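Local coordinates for protein putative exonuclease (Eubacterium rectale, PDB 3L0A) that is of unproven function but probably acts as a hydrolase, perhaps an exonuclease, of the PDDEXK nuclease clan and binds a zinc ion through four cysteines, at residues A[56-61]-A[92-97]; A[64-69]-A[99-104]; A[72-75]-A[79-82]. One frame throughout, in Å; residues are numbered along the deposited sequence.

Contact 1 of 3, residues A[56-61]-A[92-97]; sequences LLVGSY and KQAEEI
V58 and A94 mark the closest backbone approach of two helix segments, with V58 CA and A94 CA 6.3 Å apart. The axes of 56-61 and 92-97 pass within 9.8 Å of each other at a signed crossing angle of -45°. A94 is small enough to let this happen: its CB meets V58 CG1 at 4.3 Å, and on the next turn of the first helix it meets the ring of Y61, with 4.0 Å between A94 CB and Y61 CD1. Y61 carries its ring across the gap because CG stands opposite the backbone N (chi1 -175°), which sends the hydroxyl past A94 to E95. E95 starts out from the flank of its helix and reaches the phenol with an extended chain, its carboxylate turned 45° to the ring. OE2 lies at the ring edge, in plane, and takes the hydrogen bond from Y61 OH. The modelled length, 2.4 Å from Y61 OH to E95 OE2, is very short and doubtful. V146 of strand 140-147 touches both V58 and I97, and L87 packs on Y61 and E95. The chemistry is graded: apolar packing at the helix crossing gives way to a phenol-carboxylate bond on its exposed flank.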
loop_
_atom_site.group_PDB
_atom_site.type_symbol
_atom_site.label_atom_id
_atom_site.label_comp_id
_atom_site.label_asym_id
_atom_site.label_seq_id
_atom_site.Cartn_x
_atom_site.Cartn_y
_atom_site.Cartn_z
ATOM N N LEU A 56 18.074 6.827 1.724
ATOM C CA LEU A 56 19.239 7.721 1.693
ATOM C C LEU A 56 20.539 6.941 1.867
ATOM O O LEU A 56 21.535 7.164 1.141
ATOM C CB LEU A 56 19.113 8.797 2.796
ATOM C CG LEU A 56 18.126 9.926 2.445
ATOM C CD1 LEU A 56 17.624 10.719 3.688
ATOM C CD2 LEU A 56 18.781 10.897 1.393
ATOM N N LEU A 57 20.505 6.011 2.815
ATOM C CA LEU A 57 21.617 5.134 3.052
ATOM C C LEU A 57 21.937 4.257 1.830
ATOM O O LEU A 57 23.100 4.177 1.472
ATOM C CB LEU A 57 21.385 4.288 4.273
ATOM C CG LEU A 57 21.614 5.008 5.606
ATOM C CD1 LEU A 57 21.077 4.133 6.716
ATOM C CD2 LEU A 57 23.055 5.303 5.815
ATOM N N VAL A 58 20.943 3.625 1.194
ATOM C CA VAL A 58 21.221 2.953 -0.077
ATOM C C VAL A 58 21.961 3.895 -1.029
ATOM O O VAL A 58 23.066 3.619 -1.439
ATOM C CB VAL A 58 19.980 2.392 -0.747
ATOM C CG1 VAL A 58 20.250 2.120 -2.188
ATOM C CG2 VAL A 58 19.516 1.099 -0.035
ATOM N N GLY A 59 21.369 5.039 -1.327
ATOM C CA GLY A 59 21.976 6.025 -2.193
ATOM C C GLY A 59 23.368 6.465 -1.819
ATOM O O GLY A 59 24.191 6.616 -2.727
ATOM N N SER A 60 23.667 6.689 -0.531
ATOM C CA SER A 60 25.057 7.049 -0.140
ATOM C C SER A 60 26.063 5.852 -0.307
ATOM O O SER A 60 27.294 6.046 -0.532
ATOM C CB SER A 60 25.174 7.587 1.300
ATOM O OG SER A 60 24.726 8.928 1.445
ATOM N N TYR A 61 25.542 4.634 -0.207
ATOM C CA TYR A 61 26.370 3.439 -0.322
ATOM C C TYR A 61 26.929 3.404 -1.724
ATOM O O TYR A 61 28.123 3.159 -1.927
ATOM C CB TYR A 61 25.527 2.179 -0.063
ATOM C CG TYR A 61 26.289 0.856 -0.037
ATOM C CD1 TYR A 61 26.509 0.123 -1.194
ATOM C CD2 TYR A 61 26.746 0.320 1.150
ATOM C CE1 TYR A 61 27.152 -1.119 -1.156
ATOM C CE2 TYR A 61 27.382 -0.913 1.202
ATOM C CZ TYR A 61 27.596 -1.627 0.043
ATOM O OH TYR A 61 28.273 -2.833 0.099
ATOM N N LYS A 92 22.436 -5.507 -0.187
ATOM C CA LYS A 92 22.734 -6.553 -1.153
ATOM C C LYS A 92 22.089 -6.194 -2.502
ATOM O O LYS A 92 22.681 -6.455 -3.556
ATOM C CB LYS A 92 22.288 -7.935 -0.646
ATOM C CG LYS A 92 23.113 -8.530 0.539
ATOM C CD LYS A 92 22.367 -9.745 1.171
ATOM C CE LYS A 92 23.216 -10.689 2.075
ATOM N NZ LYS A 92 23.779 -11.895 1.314
ATOM N N GLN A 93 20.899 -5.595 -2.502
ATOM C CA GLN A 93 20.346 -5.059 -3.750
ATOM C C GLN A 93 21.142 -3.857 -4.307
ATOM O O GLN A 93 21.364 -3.778 -5.515
ATOM C CB GLN A 93 18.904 -4.626 -3.565
ATOM C CG GLN A 93 18.269 -4.058 -4.861
ATOM C CD GLN A 93 16.837 -3.616 -4.602
ATOM O OE1 GLN A 93 16.560 -2.729 -3.779
ATOM N NE2 GLN A 93 15.919 -4.251 -5.286
ATOM N N ALA A 94 21.532 -2.901 -3.446
ATOM C CA ALA A 94 22.452 -1.839 -3.906
ATOM C C ALA A 94 23.609 -2.400 -4.735
ATOM O O ALA A 94 23.928 -1.862 -5.784
ATOM C CB ALA A 94 23.011 -1.066 -2.739
ATOM N N GLU A 95 24.265 -3.466 -4.288
ATOM C CA GLU A 95 25.367 -4.017 -5.115
ATOM C C GLU A 95 24.844 -4.569 -6.421
ATOM O O GLU A 95 25.538 -4.508 -7.437
ATOM C CB GLU A 95 26.227 -5.055 -4.346
ATOM C CG GLU A 95 26.714 -4.457 -2.995
ATOM C CD GLU A 95 27.970 -5.140 -2.398
ATOM O OE1 GLU A 95 28.217 -6.329 -2.647
ATOM O OE2 GLU A 95 28.700 -4.477 -1.637
ATOM N N GLU A 96 23.622 -5.093 -6.414
ATOM C CA GLU A 96 23.006 -5.579 -7.656
ATOM C C GLU A 96 22.829 -4.449 -8.648
ATOM O O GLU A 96 23.092 -4.593 -9.853
ATOM C CB GLU A 96 21.656 -6.276 -7.411
ATOM C CG GLU A 96 21.766 -7.811 -7.166
ATOM C CD GLU A 96 20.427 -8.489 -6.764
ATOM O OE1 GLU A 96 19.391 -7.786 -6.565
ATOM O OE2 GLU A 96 20.434 -9.740 -6.635
ATOM N N ILE A 97 22.366 -3.330 -8.130
ATOM C CA ILE A 97 22.172 -2.149 -8.954
ATOM C C ILE A 97 23.527 -1.683 -9.483
ATOM O O ILE A 97 23.649 -1.395 -10.661
ATOM C CB ILE A 97 21.511 -1.008 -8.195
ATOM C CG1 ILE A 97 20.102 -1.397 -7.736
ATOM C CG2 ILE A 97 21.463 0.189 -9.057
ATOM C CD1 ILE A 97 19.539 -0.488 -6.687
#

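Contact 2 of 3, residues A[64-69]-A[99-104]; sequences SYFEGS and ARIERD
Y65 and E102 reach for each other from facing helices, and their first torsions set the direction: Y65 puts CG across from its backbone N (chi1 173°), while E102 sets CG beside the N and opposite the carbonyl carbon (chi1 -82°), then runs out extended. The two side chains come from opposite directions and meet at their polar groups. Y65 OH donates to E102 OE2 over 2.7 Å, approaching on the syn side of the carboxylate but 31° out of its plane. Seen from the tyrosine, OE2 sits in plane at the ring edge, and the carboxylate itself is turned nearly perpendicular to the ring. This bond bridges a wide gap, since F66 CA and E102 CA are still 10.5 Å apart.

Beside this bond is an apolar touch. F66 CZ touches I101 CG2 at 4.0 Å, the two side chains crossing at a slant. Within their own helix Y65 CD2 stands 3.9 Å above the plane of the F66 ring, over its centre.

Both helices stop here. G68, with positive phi, ends the first in a Schellman motif, and D104 is the N-cap of the next helix, its OD2 bonded to F107 N. R100 and R103 turn away to a second subunit, where R248 O and R251 O of that subunit take bonds from R100 NH2, and H249 O of the same subunit takes one from R103 NH2.

Within the chain, the ends of helices 54-67 and 89-102 are bridged by side chains over strand 140-147, whose L144 packs on both F66 and I101, while M108 of helix 105-110 touches the same two residues and L70 of helix 70-76 lies against Y65.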
loop_
_atom_site.group_PDB
_atom_site.type_symbol
_atom_site.label_atom_id
_atom_site.label_comp_id
_atom_site.label_asym_id
_atom_site.label_seq_id
_atom_site.Cartn_x
_atom_site.Cartn_y
_atom_site.Cartn_z
ATOM N N SER A 64 29.397 6.221 -2.377
ATOM C CA SER A 64 30.635 5.818 -1.796
ATOM C C SER A 64 31.382 4.768 -2.629
ATOM O O SER A 64 32.616 4.799 -2.683
ATOM C CB SER A 64 30.447 5.323 -0.386
ATOM O OG SER A 64 31.737 5.357 0.201
ATOM N N TYR A 65 30.652 3.845 -3.262
ATOM C CA TYR A 65 31.300 2.872 -4.171
ATOM C C TYR A 65 32.059 3.626 -5.269
ATOM O O TYR A 65 33.252 3.363 -5.473
ATOM C CB TYR A 65 30.321 1.861 -4.788
ATOM C CG TYR A 65 30.980 1.008 -5.834
ATOM C CD1 TYR A 65 31.781 -0.041 -5.484
ATOM C CD2 TYR A 65 30.853 1.304 -7.159
ATOM C CE1 TYR A 65 32.421 -0.782 -6.434
ATOM C CE2 TYR A 65 31.468 0.580 -8.097
ATOM C CZ TYR A 65 32.264 -0.464 -7.729
ATOM O OH TYR A 65 32.877 -1.191 -8.666
ATOM N N PHE A 66 31.413 4.592 -5.925
ATOM C CA PHE A 66 32.066 5.283 -7.043
ATOM C C PHE A 66 33.217 6.218 -6.657
ATOM O O PHE A 66 34.133 6.419 -7.470
ATOM C CB PHE A 66 31.033 5.995 -7.906
ATOM C CG PHE A 66 30.145 5.050 -8.654
ATOM C CD1 PHE A 66 30.563 4.450 -9.812
ATOM C CD2 PHE A 66 28.898 4.744 -8.203
ATOM C CE1 PHE A 66 29.728 3.578 -10.506
ATOM C CE2 PHE A 66 28.069 3.861 -8.905
ATOM C CZ PHE A 66 28.502 3.286 -10.044
ATOM N N GLU A 67 33.191 6.742 -5.424
ATOM C CA GLU A 67 34.254 7.627 -4.884
ATOM C C GLU A 67 35.445 6.838 -4.341
ATOM O O GLU A 67 36.539 7.407 -4.167
ATOM C CB GLU A 67 33.654 8.559 -3.795
ATOM C CG GLU A 67 34.597 9.529 -3.050
ATOM C CD GLU A 67 33.872 10.369 -1.963
ATOM O OE1 GLU A 67 33.058 9.803 -1.197
ATOM O OE2 GLU A 67 34.120 11.600 -1.872
ATOM N N GLY A 68 35.261 5.534 -4.093
ATOM C CA GLY A 68 36.328 4.694 -3.513
ATOM C C GLY A 68 36.496 4.976 -2.030
ATOM O O GLY A 68 37.607 4.966 -1.496
ATOM N N SER A 69 35.373 5.238 -1.384
ATOM C CA SER A 69 35.327 5.555 0.030
ATOM C C SER A 69 34.352 4.601 0.740
ATOM O O SER A 69 33.763 4.967 1.748
ATOM C CB SER A 69 34.827 7.012 0.225
ATOM O OG SER A 69 33.452 7.172 -0.183
ATOM N N ALA A 99 26.263 -3.328 -10.151
ATOM C CA ALA A 99 26.747 -4.236 -11.195
ATOM C C ALA A 99 25.985 -4.009 -12.486
ATOM O O ALA A 99 26.536 -4.141 -13.579
ATOM C CB ALA A 99 26.588 -5.698 -10.751
ATOM N N ARG A 100 24.710 -3.682 -12.348
ATOM C CA ARG A 100 23.852 -3.443 -13.497
ATOM C C ARG A 100 24.285 -2.204 -14.293
ATOM O O ARG A 100 24.365 -2.246 -15.538
ATOM C CB ARG A 100 22.392 -3.355 -13.074
ATOM C CG ARG A 100 21.458 -3.013 -14.233
ATOM C CD ARG A 100 21.576 -4.058 -15.317
ATOM N NE ARG A 100 20.715 -3.826 -16.459
ATOM C CZ ARG A 100 21.112 -3.401 -17.664
ATOM N NH1 ARG A 100 22.368 -3.067 -17.953
ATOM N NH2 ARG A 100 20.218 -3.281 -18.604
ATOM N N ILE A 101 24.578 -1.134 -13.560
ATOM C CA ILE A 101 25.179 0.111 -14.089
ATOM C C ILE A 101 26.515 -0.171 -14.753
ATOM O O ILE A 101 26.822 0.320 -15.844
ATOM C CB ILE A 101 25.417 1.105 -12.920
ATOM C CG1 ILE A 101 24.105 1.727 -12.444
ATOM C CG2 ILE A 101 26.343 2.195 -13.290
ATOM C CD1 ILE A 101 24.233 2.539 -11.044
ATOM N N GLU A 102 27.340 -0.977 -14.100
ATOM C CA GLU A 102 28.697 -1.171 -14.592
ATOM C C GLU A 102 28.753 -1.898 -15.908
ATOM O O GLU A 102 29.663 -1.693 -16.653
ATOM C CB GLU A 102 29.552 -1.895 -13.567
ATOM C CG GLU A 102 30.074 -0.943 -12.525
ATOM C CD GLU A 102 31.106 -1.551 -11.607
ATOM O OE1 GLU A 102 31.006 -2.748 -11.250
ATOM O OE2 GLU A 102 32.020 -0.805 -11.223
ATOM N N ARG A 103 27.786 -2.742 -16.228
ATOM C CA ARG A 103 27.822 -3.428 -17.516
ATOM C C ARG A 103 27.255 -2.618 -18.723
ATOM O O ARG A 103 27.207 -3.136 -19.858
ATOM C CB ARG A 103 27.195 -4.822 -17.400
ATOM C CG ARG A 103 25.719 -4.929 -17.327
ATOM C CD ARG A 103 25.339 -6.411 -17.180
ATOM N NE ARG A 103 23.889 -6.578 -17.037
ATOM C CZ ARG A 103 22.991 -6.508 -18.033
ATOM N NH1 ARG A 103 23.373 -6.298 -19.281
ATOM N NH2 ARG A 103 21.696 -6.666 -17.766
ATOM N N ASP A 104 26.850 -1.362 -18.466
ATOM C CA ASP A 104 26.430 -0.410 -19.518
ATOM C C ASP A 104 27.489 0.682 -19.824
ATOM O O ASP A 104 27.648 1.637 -19.073
ATOM C CB ASP A 104 25.081 0.241 -19.112
ATOM C CG ASP A 104 24.394 0.978 -20.279
ATOM O OD1 ASP A 104 23.666 0.313 -21.041
ATOM O OD2 ASP A 104 24.595 2.214 -20.436
#

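Contact 3 of 3, residues A[72-75]-A[79-82]; sequences QFKK and EIFT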
loop_
_atom_site.group_PDB
_atom_site.type_symbol
_atom_site.label_atom_id
_atom_site.label_comp_id
_atom_site.label_asym_id
_atom_site.label_seq_id
_atom_site.Cartn_x
_atom_site.Cartn_y
_atom_site.Cartn_z
ATOM N N GLN A 72 35.191 3.162 4.460
ATOM C CA GLN A 72 34.934 4.120 5.509
ATOM C C GLN A 72 33.466 4.371 5.647
ATOM O O GLN A 72 33.005 4.580 6.756
ATOM C CB GLN A 72 35.672 5.446 5.285
ATOM C CG GLN A 72 35.704 6.349 6.555
ATOM C CD GLN A 72 36.360 5.674 7.796
ATOM O OE1 GLN A 72 37.502 5.165 7.735
ATOM N NE2 GLN A 72 35.620 5.654 8.923
ATOM N N PHE A 73 32.711 4.330 4.556
ATOM C CA PHE A 73 31.254 4.424 4.705
ATOM C C PHE A 73 30.695 3.313 5.618
ATOM O O PHE A 73 29.833 3.545 6.505
ATOM C CB PHE A 73 30.562 4.337 3.367
ATOM C CG PHE A 73 29.090 4.534 3.457
ATOM C CD1 PHE A 73 28.562 5.797 3.553
ATOM C CD2 PHE A 73 28.235 3.464 3.457
ATOM C CE1 PHE A 73 27.202 5.990 3.657
ATOM C CE2 PHE A 73 26.867 3.646 3.539
ATOM C CZ PHE A 73 26.349 4.918 3.646
ATOM N N LYS A 74 31.178 2.099 5.385
ATOM C CA LYS A 74 30.704 0.962 6.131
ATOM C C LYS A 74 31.070 1.092 7.607
ATOM O O LYS A 74 30.276 0.775 8.481
ATOM C CB LYS A 74 31.294 -0.296 5.540
ATOM C CG LYS A 74 30.581 -0.716 4.279
ATOM C CD LYS A 74 31.304 -1.846 3.614
ATOM C CE LYS A 74 30.401 -2.647 2.703
ATOM N NZ LYS A 74 31.216 -3.596 1.866
ATOM N N LYS A 75 32.280 1.568 7.870
ATOM C CA LYS A 75 32.721 1.824 9.229
ATOM C C LYS A 75 31.832 2.859 9.927
ATOM O O LYS A 75 31.449 2.664 11.087
ATOM C CB LYS A 75 34.205 2.245 9.251
ATOM C CG LYS A 75 35.175 1.059 9.310
ATOM C CD LYS A 75 36.564 1.419 8.761
ATOM C CE LYS A 75 37.646 0.361 9.049
ATOM N NZ LYS A 75 38.901 0.575 8.208
ATOM N N GLU A 79 24.841 0.256 11.000
ATOM C CA GLU A 79 23.421 -0.139 11.001
ATOM C C GLU A 79 22.950 -0.705 9.650
ATOM O O GLU A 79 21.831 -1.202 9.565
ATOM C CB GLU A 79 22.499 1.002 11.541
ATOM C CG GLU A 79 22.526 2.406 10.814
ATOM C CD GLU A 79 23.840 3.256 11.036
ATOM O OE1 GLU A 79 24.529 3.095 12.096
ATOM O OE2 GLU A 79 24.161 4.102 10.138
ATOM N N ILE A 80 23.816 -0.686 8.631
ATOM C CA ILE A 80 23.516 -1.327 7.361
ATOM C C ILE A 80 23.739 -2.850 7.384
ATOM O O ILE A 80 23.395 -3.537 6.398
ATOM C CB ILE A 80 24.287 -0.675 6.161
ATOM C CG1 ILE A 80 25.768 -1.047 6.155
ATOM C CG2 ILE A 80 24.138 0.836 6.187
ATOM C CD1 ILE A 80 26.598 -0.223 5.171
ATOM N N PHE A 81 24.320 -3.383 8.466
ATOM C CA PHE A 81 24.543 -4.836 8.617
ATOM C C PHE A 81 23.651 -5.433 9.684
ATOM O O PHE A 81 23.365 -4.784 10.683
ATOM C CB PHE A 81 25.970 -5.153 9.088
ATOM C CG PHE A 81 27.026 -4.655 8.189
ATOM C CD1 PHE A 81 27.443 -5.415 7.107
ATOM C CD2 PHE A 81 27.614 -3.423 8.428
ATOM C CE1 PHE A 81 28.418 -4.930 6.255
ATOM C CE2 PHE A 81 28.593 -2.939 7.605
ATOM C CZ PHE A 81 29.000 -3.683 6.501
ATOM N N THR A 82 23.276 -6.696 9.473
ATOM C CA THR A 82 22.542 -7.463 10.453
ATOM C C THR A 82 23.473 -7.722 11.618
ATOM O O THR A 82 24.699 -7.556 11.518
ATOM C CB THR A 82 22.018 -8.818 9.903
ATOM O OG1 THR A 82 23.110 -9.723 9.722
ATOM C CG2 THR A 82 21.273 -8.628 8.587
#
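F73, the first residue of 72-75 to meet the returning chain, sets out along the flank of 79-82, yet its CE2 comes within 4.2 Å of I80 CD1. The F73 ring also packs on L57 and S60 of helix 54-67. K74 follows and makes the larger contact with its aliphatic part. Its CG is 4.1 Å from I80 CD1 and 4.0 Å from F81 CZ, and the side chain crosses both partners at about a right angle; being extended, it keeps K74 CD 4.1 Å from F81 CZ.

The returning chain is packed against itself too. I80 holds CG1 between the backbone N and the carbonyl carbon (chi1 74°), a crowded position that turns CD1 towards F73 and K74. I80 CG1 lies 3.6 Å above the F81 ring plane, offset toward the rim. L87, farther along the loop, touches both I80 and F81, and backbone bonds join I80 to K88. The short 3-10 return after helix 70-76 is therefore held to the helix by apolar packing, with the lysine supplying methylenes to isoleucine and phenylalanine while its charged end extends beyond them.

Contacts 1 and 2 follow one another along the same pair of helices, 54-67 and 89-102, their centres about 10 Å apart. Contact 1 is the more buried; contact 2, nearer the helix ends, is partly open and adjoins the second subunit. Each pairs a tyrosine hydroxyl with a glutamate beside an apolar touch, but of these two only contact 1 brings the backbones close. Contact 3 is also partly exposed, has only apolar packing across it, and is nested in the chain loop that the other two close. It leans on contact 1 through F73, and through K74, whose CE packs 3.4 Å from Y61 OH.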